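Local coordinates for 83aa long hypothetical transcriptional regulator asnC (Sulfolobus tokodaii, PDB 2ZBC), which binds isoleucine as a stand-alone RAM module of the Lrp/AsnC family and is probably a sensor of amino acids in transcriptional regulation, at residues K53-T57 and N58-K62; E17-E20 and R21-M25; I73-E76 and G77-L80; D47-D50 and K51-D54. One frame throughout, in Å; residues are numbered along the deposited sequence.

Contact 1. Residues K53-T57 and N58-K62. With ILE (isoleucine), chain I.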
loop_
_atom_site.group_PDB
_atom_site.type_symbol
_atom_site.label_atom_id
_atom_site.label_comp_id
_atom_site.label_asym_id
_atom_site.label_seq_id
_atom_site.Cartn_x
_atom_site.Cartn_y
_atom_site.Cartn_z
ATOM N N LYS A 53 8.558 23.516 -0.516
ATOM C CA LYS A 53 7.854 23.051 -1.727
ATOM C C LYS A 53 8.754 23.070 -2.952
ATOM O O LYS A 53 8.856 22.055 -3.717
ATOM C CB LYS A 53 6.547 23.869 -1.969
ATOM C CG LYS A 53 5.937 23.633 -3.380
ATOM C CD LYS A 53 5.381 22.223 -3.538
ATOM C CE LYS A 53 4.601 22.080 -4.817
ATOM N NZ LYS A 53 5.477 22.338 -5.964
ATOM N N ASP A 54 9.473 24.210 -3.136
ATOM C CA ASP A 54 10.389 24.415 -4.290
ATOM C C ASP A 54 11.506 23.398 -4.284
ATOM O O ASP A 54 11.794 22.777 -5.329
ATOM C CB ASP A 54 10.961 25.849 -4.233
ATOM C CG ASP A 54 11.762 26.231 -5.470
ATOM O OD1 ASP A 54 11.377 25.807 -6.576
ATOM O OD2 ASP A 54 12.793 26.947 -5.416
ATOM N N PHE A 55 12.067 23.133 -3.104
ATOM C CA PHE A 55 13.106 22.174 -2.946
ATOM C C PHE A 55 12.649 20.755 -3.270
ATOM O O PHE A 55 13.395 20.037 -3.939
ATOM C CB PHE A 55 13.674 22.219 -1.547
ATOM C CG PHE A 55 14.817 21.295 -1.328
ATOM C CD1 PHE A 55 16.035 21.531 -1.911
ATOM C CD2 PHE A 55 14.699 20.253 -0.453
ATOM C CE1 PHE A 55 17.130 20.622 -1.701
ATOM C CE2 PHE A 55 15.758 19.344 -0.270
ATOM C CZ PHE A 55 16.973 19.574 -0.858
ATOM N N VAL A 56 11.505 20.340 -2.715
ATOM C CA VAL A 56 10.962 19.048 -2.981
ATOM C C VAL A 56 10.621 18.896 -4.462
ATOM O O VAL A 56 11.013 17.894 -5.087
ATOM C CB VAL A 56 9.687 18.717 -2.076
ATOM C CG1 VAL A 56 9.061 17.423 -2.453
ATOM C CG2 VAL A 56 10.051 18.714 -0.656
ATOM N N THR A 57 9.893 19.839 -5.045
ATOM C CA THR A 57 9.441 19.705 -6.418
ATOM C C THR A 57 10.568 19.941 -7.416
ATOM O O THR A 57 10.776 19.122 -8.313
ATOM C CB THR A 57 8.309 20.714 -6.770
ATOM O OG1 THR A 57 7.154 20.279 -6.108
ATOM C CG2 THR A 57 7.938 20.670 -8.222
ATOM N N ASN A 58 11.366 20.988 -7.181
ATOM C CA ASN A 58 12.320 21.424 -8.188
ATOM C C ASN A 58 13.757 20.948 -8.080
ATOM O O ASN A 58 14.529 21.152 -8.993
ATOM C CB ASN A 58 12.163 22.972 -8.507
ATOM C CG ASN A 58 10.778 23.300 -9.069
ATOM O OD1 ASN A 58 10.055 24.160 -8.560
ATOM N ND2 ASN A 58 10.407 22.626 -10.082
ATOM N N THR A 59 14.123 20.365 -6.959
ATOM C CA THR A 59 15.425 19.776 -6.755
ATOM C C THR A 59 15.217 18.326 -6.537
ATOM O O THR A 59 15.494 17.579 -7.454
ATOM C CB THR A 59 16.195 20.462 -5.616
ATOM O OG1 THR A 59 16.305 21.874 -5.935
ATOM C CG2 THR A 59 17.544 19.982 -5.494
ATOM N N ILE A 60 14.657 17.892 -5.404
ATOM C CA ILE A 60 14.693 16.454 -5.077
ATOM C C ILE A 60 13.992 15.652 -6.178
ATOM O O ILE A 60 14.579 14.664 -6.727
ATOM C CB ILE A 60 14.008 16.080 -3.703
ATOM C CG1 ILE A 60 14.618 16.768 -2.498
ATOM C CG2 ILE A 60 14.151 14.535 -3.449
ATOM C CD1 ILE A 60 14.068 16.246 -1.177
ATOM N N ARG A 61 12.752 16.052 -6.498
ATOM C CA ARG A 61 11.970 15.353 -7.529
ATOM C C ARG A 61 12.432 15.503 -8.995
ATOM O O ARG A 61 11.793 14.939 -9.904
ATOM C CB ARG A 61 10.473 15.692 -7.431
ATOM C CG ARG A 61 9.885 15.115 -6.180
ATOM C CD ARG A 61 8.529 15.580 -5.812
ATOM N NE ARG A 61 7.461 15.298 -6.724
ATOM C CZ ARG A 61 6.806 14.155 -6.791
ATOM N NH1 ARG A 61 7.106 13.150 -5.984
ATOM N NH2 ARG A 61 5.814 14.043 -7.641
ATOM N N LYS A 62 13.446 16.334 -9.217
ATOM C CA LYS A 62 14.084 16.425 -10.509
ATOM C C LYS A 62 15.463 15.786 -10.558
ATOM O O LYS A 62 16.107 15.843 -11.601
ATOM C CB LYS A 62 14.054 17.877 -10.972
ATOM C CG LYS A 62 12.610 18.250 -11.361
ATOM C CD LYS A 62 12.413 19.654 -11.882
ATOM C CE LYS A 62 10.949 19.979 -12.310
ATOM N NZ LYS A 62 10.763 19.807 -13.826
HETATM N N ILE I . 3.403 14.443 -2.976
HETATM C CA ILE I . 4.871 14.643 -3.186
HETATM C C ILE I . 5.685 14.490 -1.884
HETATM O O ILE I . 5.006 14.352 -0.827
HETATM C CB ILE I . 5.135 16.019 -3.769
HETATM C CG1 ILE I . 4.923 17.124 -2.739
HETATM C CG2 ILE I . 4.146 16.285 -4.866
HETATM C CD1 ILE I . 5.126 18.475 -3.331
HETATM O OXT ILE I . 6.966 14.499 -1.945
HETATM O O HOH W 1 14.640 23.688 -5.997
#
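Arg61 folds back over Val56, one widened turn earlier on helix 49-60, before it reaches the bound isoleucine. From CB outward the chain hugs the carbonyl of Val56: with CG beside its own backbone N (chi1 -68°), Arg61 CG lies 3.2 Å from Val56 O. Next, Arg61 CD passes Val56 CG1 at 3.9 Å. A bend at chi3 (62°) then turns the guanidinium over the ligand, bringing Arg61 NE to 3.8 Å from CB of the isoleucine, while the ligand's CG2 sits above one face, near its rim. The polar tip is fixed from two chains: NE forms a salt bridge with Glu15 of the second subunit, and NH1 bonds to Thr69. With an alanine here, that glutamate would probably lose a charged mate and the isoleucine the flat group covering its branched side.

The backbone is widened at the same place. Arg61 N donates to Val56 O at 2.9 Å and Ile60 N to Phe55 O at 2.9 Å, both spanning five residues, the mark of a pi-type turn. Phe55 O also takes Thr59 N from above the carbonyl plane. Beside it, Phe55 CE2 packs on Ile60 CG1 at 3.6 Å. On the ligand side Lys53 NZ donates to Thr57 OG1 at 2.7 Å, and this hydroxyl also bonds to Glu15 of the second subunit. Such a helix end, with apolar walls and charged tips meeting a second chain, forms part of the intersubunit amino-acid pocket of this RAM domain.

Contact 2. Residues E17-E20 and R21-M25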
loop_
_atom_site.group_PDB
_atom_site.type_symbol
_atom_site.label_atom_id
_atom_site.label_comp_id
_atom_site.label_asym_id
_atom_site.label_seq_id
_atom_site.Cartn_x
_atom_site.Cartn_y
_atom_site.Cartn_z
ATOM N N GLU A 17 23.902 7.009 -5.856
ATOM C CA GLU A 17 24.181 8.195 -6.673
ATOM C C GLU A 17 23.271 9.299 -6.158
ATOM O O GLU A 17 23.697 10.441 -5.971
ATOM C CB GLU A 17 23.932 7.964 -8.149
ATOM C CG GLU A 17 25.008 7.124 -8.837
ATOM C CD GLU A 17 24.618 6.822 -10.268
ATOM O OE1 GLU A 17 24.453 7.767 -11.077
ATOM O OE2 GLU A 17 24.494 5.648 -10.566
ATOM N N VAL A 18 22.021 8.927 -5.860
ATOM C CA VAL A 18 21.116 9.908 -5.298
ATOM C C VAL A 18 21.571 10.383 -3.918
ATOM O O VAL A 18 21.512 11.574 -3.593
ATOM C CB VAL A 18 19.635 9.392 -5.292
ATOM C CG1 VAL A 18 18.688 10.437 -4.550
ATOM C CG2 VAL A 18 19.126 9.135 -6.691
ATOM N N PHE A 19 21.973 9.471 -3.064
ATOM C CA PHE A 19 22.477 9.804 -1.713
ATOM C C PHE A 19 23.649 10.807 -1.823
ATOM O O PHE A 19 23.658 11.846 -1.146
ATOM C CB PHE A 19 22.932 8.495 -0.992
ATOM C CG PHE A 19 23.732 8.728 0.263
ATOM C CD1 PHE A 19 23.128 8.704 1.522
ATOM C CD2 PHE A 19 25.092 8.974 0.203
ATOM C CE1 PHE A 19 23.871 8.936 2.657
ATOM C CE2 PHE A 19 25.850 9.197 1.333
ATOM C CZ PHE A 19 25.244 9.149 2.569
ATOM N N GLU A 20 24.569 10.532 -2.737
ATOM C CA GLU A 20 25.695 11.433 -3.009
ATOM C C GLU A 20 25.248 12.874 -3.388
ATOM O O GLU A 20 25.823 13.809 -2.904
ATOM C CB GLU A 20 26.588 10.847 -4.105
ATOM C CG GLU A 20 27.754 11.705 -4.653
ATOM C CD GLU A 20 28.674 10.906 -5.644
ATOM O OE1 GLU A 20 28.186 10.239 -6.675
ATOM O OE2 GLU A 20 29.914 10.927 -5.358
ATOM N N ARG A 21 24.217 13.010 -4.225
ATOM C CA ARG A 21 23.694 14.324 -4.612
ATOM C C ARG A 21 23.135 15.009 -3.389
ATOM O O ARG A 21 23.445 16.190 -3.099
ATOM C CB ARG A 21 22.592 14.185 -5.627
ATOM C CG ARG A 21 23.091 13.653 -7.020
ATOM C CD ARG A 21 21.995 13.584 -8.102
ATOM N NE ARG A 21 22.500 12.916 -9.298
ATOM C CZ ARG A 21 23.203 13.563 -10.228
ATOM N NH1 ARG A 21 23.388 14.898 -10.151
ATOM N NH2 ARG A 21 23.639 12.904 -11.248
ATOM N N LEU A 22 22.338 14.238 -2.620
ATOM C CA LEU A 22 21.659 14.806 -1.486
ATOM C C LEU A 22 22.607 15.389 -0.443
ATOM O O LEU A 22 22.280 16.469 0.174
ATOM C CB LEU A 22 20.629 13.869 -0.861
ATOM C CG LEU A 22 19.390 13.636 -1.714
ATOM C CD1 LEU A 22 18.715 12.305 -1.229
ATOM C CD2 LEU A 22 18.415 14.816 -1.780
ATOM N N LYS A 23 23.740 14.732 -0.230
ATOM C CA LYS A 23 24.731 15.169 0.786
ATOM C C LYS A 23 25.130 16.637 0.668
ATOM O O LYS A 23 25.475 17.257 1.675
ATOM C CB LYS A 23 26.099 14.432 0.647
ATOM C CG LYS A 23 26.093 13.011 0.807
ATOM C CD LYS A 23 27.551 12.394 0.901
ATOM C CE LYS A 23 28.585 12.960 -0.108
ATOM N NZ LYS A 23 29.736 11.998 -0.457
ATOM N N SER A 24 25.118 17.176 -0.545
ATOM C CA SER A 24 25.708 18.493 -0.852
ATOM C C SER A 24 24.727 19.615 -0.671
ATOM O O SER A 24 25.086 20.782 -0.766
ATOM C CB SER A 24 26.187 18.547 -2.300
ATOM O OG SER A 24 27.327 17.743 -2.352
HETATM N N MSE A 25 23.484 19.278 -0.395
HETATM C CA MSE A 25 22.458 20.327 -0.378
HETATM C C MSE A 25 22.226 20.748 1.108
HETATM O O MSE A 25 22.103 19.890 1.982
HETATM C CB MSE A 25 21.227 19.833 -1.111
HETATM C CG MSE A 25 21.256 19.840 -2.852
HETATM SE SE MSE A 25 19.965 18.446 -3.024
HETATM C CE MSE A 25 19.693 17.791 -1.412
HETATM O O HOH W 2 22.948 9.623 -11.415
#
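Leu22 N donates to Val18 O over 3.0 Å, an ordinary alpha-helical bond that sets the side chains of the two residues next to each other. They run alongside and point the same way, with Val18 CG1 meeting Leu22 CD1 at 3.8 Å. The leucine also shields the acceptor, for its CG stands 3.5 Å from Val18 O.

One residue on, Lys23 N bonds to Phe19 O at 3.0 Å, and the aliphatic part of the lysine takes over the packing. With CG beside the backbone N (chi1 -61°) and the next torsion extended, Lys23 CD comes to 3.6 Å from Phe19 CE2; the chain bends only beyond it. The amino group goes further, so only methylenes serve the aromatic.

Charge plays a looser part on the outer side. Arg21 extends from CG to NE past the Glu17 carbonyl, which accepts Arg21 N. Glu17 OE1 and Arg21 NH2 remain 5.2 Å apart, too far for a direct ion pair; a water lies at the edge of the guanidinium, in its plane, but its bond to NH2 is weak. Glu17 instead has its salt bridge with Lys65.

Helix 15-22 packs on the sheet: Leu22 presses on Val28 and Val31 of strand 28-34 and on Ile40 and Val42 of strand 40-45, Phe19 covers Val31 and Val33, and Met25, beyond the helix, touches Phe55 and Thr59 of helix 49-60.

Contact 3. Residues I73-E76 and G77-L80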
loop_
_atom_site.group_PDB
_atom_site.type_symbol
_atom_site.label_atom_id
_atom_site.label_comp_id
_atom_site.label_asym_id
_atom_site.label_seq_id
_atom_site.Cartn_x
_atom_site.Cartn_y
_atom_site.Cartn_z
ATOM N N ILE A 73 5.214 16.127 6.443
ATOM C CA ILE A 73 5.332 17.400 7.145
ATOM C C ILE A 73 5.345 17.105 8.620
ATOM O O ILE A 73 4.520 16.351 9.119
ATOM C CB ILE A 73 4.138 18.369 6.773
ATOM C CG1 ILE A 73 4.071 18.597 5.257
ATOM C CG2 ILE A 73 4.308 19.678 7.545
ATOM C CD1 ILE A 73 5.247 19.290 4.750
ATOM N N ILE A 74 6.322 17.673 9.340
ATOM C CA ILE A 74 6.474 17.528 10.758
ATOM C C ILE A 74 5.574 18.526 11.491
ATOM O O ILE A 74 5.463 19.697 11.089
ATOM C CB ILE A 74 7.963 17.749 11.161
ATOM C CG1 ILE A 74 8.774 16.507 10.790
ATOM C CG2 ILE A 74 8.179 17.925 12.666
ATOM C CD1 ILE A 74 10.260 16.795 10.702
ATOM N N VAL A 75 4.946 18.048 12.553
ATOM C CA VAL A 75 4.020 18.864 13.361
ATOM C C VAL A 75 4.838 19.781 14.316
ATOM O O VAL A 75 5.647 19.295 15.148
ATOM C CB VAL A 75 3.044 18.016 14.256
ATOM C CG1 VAL A 75 2.227 18.957 15.168
ATOM C CG2 VAL A 75 2.048 17.204 13.348
ATOM N N GLU A 76 4.742 21.057 14.077
ATOM C CA GLU A 76 5.308 22.084 14.995
ATOM C C GLU A 76 4.882 21.827 16.425
ATOM O O GLU A 76 3.711 21.685 16.721
ATOM C CB GLU A 76 4.896 23.492 14.530
ATOM C CG GLU A 76 5.747 24.014 13.359
ATOM C CD GLU A 76 5.361 25.432 12.902
ATOM O OE1 GLU A 76 4.277 25.843 13.179
ATOM O OE2 GLU A 76 6.195 26.110 12.298
ATOM N N GLY A 77 5.836 21.702 17.306
ATOM C CA GLY A 77 5.539 21.445 18.703
ATOM C C GLY A 77 5.566 19.944 19.043
ATOM O O GLY A 77 5.394 19.545 20.203
ATOM N N LYS A 78 5.744 19.097 18.030
ATOM C CA LYS A 78 5.853 17.656 18.253
ATOM C C LYS A 78 7.082 17.129 17.482
ATOM O O LYS A 78 6.978 16.216 16.678
ATOM C CB LYS A 78 4.569 16.986 17.782
ATOM C CG LYS A 78 3.331 17.292 18.611
ATOM C CD LYS A 78 3.424 16.772 20.066
ATOM C CE LYS A 78 2.138 16.988 20.820
ATOM N NZ LYS A 78 2.175 18.320 21.442
ATOM N N SER A 79 8.246 17.696 17.774
ATOM C CA SER A 79 9.449 17.426 17.034
ATOM C C SER A 79 10.655 17.626 17.924
ATOM O O SER A 79 10.857 18.748 18.474
ATOM C CB SER A 79 9.519 18.302 15.806
ATOM O OG SER A 79 10.720 18.142 15.181
ATOM N N LEU A 80 11.471 16.565 18.069
ATOM C CA LEU A 80 12.618 16.619 18.974
ATOM C C LEU A 80 13.801 15.982 18.299
ATOM O O LEU A 80 13.671 14.897 17.729
ATOM C CB LEU A 80 12.289 15.907 20.312
ATOM C CG LEU A 80 13.477 15.693 21.239
ATOM C CD1 LEU A 80 14.071 17.067 21.562
ATOM C CD2 LEU A 80 13.117 14.931 22.517
#
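Ile74 and Ser79 make the tight side of this turn: Ile74 CG2 is only 3.4 Å from Ser79 CB, closer than carbons usually come. The branch does the touching because it stands anti to the isoleucine's backbone N, and Ser79 OG lies within 3.6 Å of the same methyl. Next to them Val75 and Lys78 lie alongside, pointing the same way, in easier contact. Val75 CG1 meets Lys78 CG at 4.0 Å, after which the lysine bends at chi2 (-64°) and its end leads away from the valine.

What closes the corner is one backbone bond, Lys78 N to Val75 O at 2.9 Å, with the donor standing above the carbonyl plane. Backbone angles make this a type II beta turn, and its central residues, Glu76 and Gly77, form the loose, exposed side. Glu76 sends an extended side chain outward. Gly77 has a positive phi (94°), at which a CB would be jammed against the carbonyl oxygen of Glu76, and this accounts for glycine here.

The corner takes the chain away from its own subunit's sheet. Before it, strand 66-75 pairs with strand 3-10, Ile74 bonding to Ser3 and packing on Ile5, while Ile73 faces Met49 and Leu52 of helix 49-60. On both sides of the turn, Ile74, Ser79 and Leu80 pair antiparallel with a strand of the fourth subunit, where Ile74 and Ser79 pack on His32.

Contact 4. Residues D47-D50 and K51-D54; sequences DSMD and KLKD
Ser48 caps the first turn of helix 49-60 by accepting Lys51 N on its hydroxyl, Ser48 OG to Lys51 N measuring 3.0 Å. To get there OG occupies the crowded position between backbone N and carbonyl carbon (chi1 63°), folding the side chain toward the helix start. It is a true N-cap, since Ser48 itself precedes the first helical residue. With an alanine in its place, Lys51 N would probably be left without its side-chain acceptor, and the helix start would be less firmly fixed.

Regular backbone bonds take over at once. Leu52 N donates to Ser48 O, so this one residue serves the helix with both hydroxyl and carbonyl. Lys53 N follows to Met49 O at 2.8 Å, and Asp54 N to Asp50 O at 2.9 Å.

The contact between apolar side chains is that of Met49 with Leu52. Met49, present as selenomethionine, runs alongside Leu52, its SE 4.1 Å from Leu52 CD2. Both side chains pack on Ile73 of strand 66-75 and on Tyr35 of the second subunit.

The opposite charges of Asp47 and Lys51 contribute loosely. Their carbon portions meet, Asp47 CB to Lys51 CD at 3.9 Å, yet Asp47 OD2 and Lys51 NZ stay 5.7 Å apart, so no ion pair forms in the model. Asp47 and Asp50, near the amino end, would probably interact favourably with the helix dipole. The chemistry therefore implies a helix started by directed bonds to a single serine, with Asp47, Asp50, Lys51 and Asp54 exposed, while Lys53 is buried and directed to the second subunit.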
loop_
_atom_site.group_PDB
_atom_site.type_symbol
_atom_site.label_atom_id
_atom_site.label_comp_id
_atom_site.label_asym_id
_atom_site.label_seq_id
_atom_site.Cartn_x
_atom_site.Cartn_y
_atom_site.Cartn_z
ATOM N N ASP A 47 13.695 27.328 5.054
ATOM C CA ASP A 47 13.465 28.614 5.713
ATOM C C ASP A 47 11.959 28.890 5.747
ATOM O O ASP A 47 11.441 29.576 6.640
ATOM C CB ASP A 47 14.179 29.715 4.908
ATOM C CG ASP A 47 15.667 29.767 5.135
ATOM O OD1 ASP A 47 16.242 29.173 6.058
ATOM O OD2 ASP A 47 16.332 30.446 4.395
ATOM N N SER A 48 11.221 28.364 4.777
ATOM C CA SER A 48 9.783 28.562 4.703
ATOM C C SER A 48 9.098 27.370 4.039
ATOM O O SER A 48 9.823 26.549 3.392
ATOM C CB SER A 48 9.520 29.774 3.818
ATOM O OG SER A 48 9.979 29.527 2.533
HETATM N N MSE A 49 7.761 27.386 4.055
HETATM C CA MSE A 49 6.959 26.327 3.413
HETATM C C MSE A 49 7.095 26.428 1.858
HETATM O O MSE A 49 7.318 25.384 1.156
HETATM C CB MSE A 49 5.485 26.335 3.912
HETATM C CG MSE A 49 5.250 25.623 5.298
HETATM SE SE MSE A 49 5.673 23.810 5.406
HETATM C CE MSE A 49 4.202 23.069 4.314
ATOM N N ASP A 50 7.086 27.634 1.306
ATOM C CA ASP A 50 7.414 27.804 -0.131
ATOM C C ASP A 50 8.797 27.212 -0.501
ATOM O O ASP A 50 8.972 26.574 -1.571
ATOM C CB ASP A 50 7.415 29.286 -0.519
ATOM C CG ASP A 50 6.015 29.854 -0.710
ATOM O OD1 ASP A 50 5.001 29.162 -0.375
ATOM O OD2 ASP A 50 5.802 30.957 -1.252
ATOM N N LYS A 51 9.806 27.522 0.312
ATOM C CA LYS A 51 11.147 26.992 0.016
ATOM C C LYS A 51 11.230 25.458 0.174
ATOM O O LYS A 51 11.873 24.845 -0.634
ATOM C CB LYS A 51 12.269 27.722 0.777
ATOM C CG LYS A 51 12.546 29.127 0.174
ATOM C CD LYS A 51 13.448 30.005 1.078
ATOM C CE LYS A 51 13.463 31.500 0.696
ATOM N NZ LYS A 51 14.132 31.864 -0.614
ATOM N N LEU A 52 10.452 24.875 1.102
ATOM C CA LEU A 52 10.302 23.449 1.208
ATOM C C LEU A 52 9.671 22.920 -0.082
ATOM O O LEU A 52 10.187 21.957 -0.649
ATOM C CB LEU A 52 9.416 23.052 2.407
ATOM C CG LEU A 52 9.163 21.523 2.501
ATOM C CD1 LEU A 52 10.373 20.825 2.953
ATOM C CD2 LEU A 52 8.046 21.177 3.431
ATOM N N LYS A 53 8.558 23.516 -0.516
ATOM C CA LYS A 53 7.854 23.051 -1.727
ATOM C C LYS A 53 8.754 23.070 -2.952
ATOM O O LYS A 53 8.856 22.055 -3.717
ATOM C CB LYS A 53 6.547 23.869 -1.969
ATOM C CG LYS A 53 5.937 23.633 -3.380
ATOM C CD LYS A 53 5.381 22.223 -3.538
ATOM C CE LYS A 53 4.601 22.080 -4.817
ATOM N NZ LYS A 53 5.477 22.338 -5.964
ATOM N N ASP A 54 9.473 24.210 -3.136
ATOM C CA ASP A 54 10.389 24.415 -4.290
ATOM C C ASP A 54 11.506 23.398 -4.284
ATOM O O ASP A 54 11.794 22.777 -5.329
ATOM C CB ASP A 54 10.961 25.849 -4.233
ATOM C CG ASP A 54 11.762 26.231 -5.470
ATOM O OD1 ASP A 54 11.377 25.807 -6.576
ATOM O OD2 ASP A 54 12.793 26.947 -5.416
#

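How the contacts relate
Contact 4 and contact 1 are the beginning and end of one helix, 49-60, and share Lys53 and Asp54, yet their chemistry differs: the start is largely a surface serine cap, whereas the end is buried and turns charged groups to the isoleucine site. Contact 2, partly buried, lays an apolar face on the sheet and keeps its charges outside; its Met25 packs on contact 1. Contact 3 replaces helical bonding with a glycine turn at the sheet's margin, tied to contact 4 through Ile73. Contacts 2 and 3 lie on opposite sides of the chain's centre, yet both meet the fourth subunit; contacts 1 and 4 both reach the second.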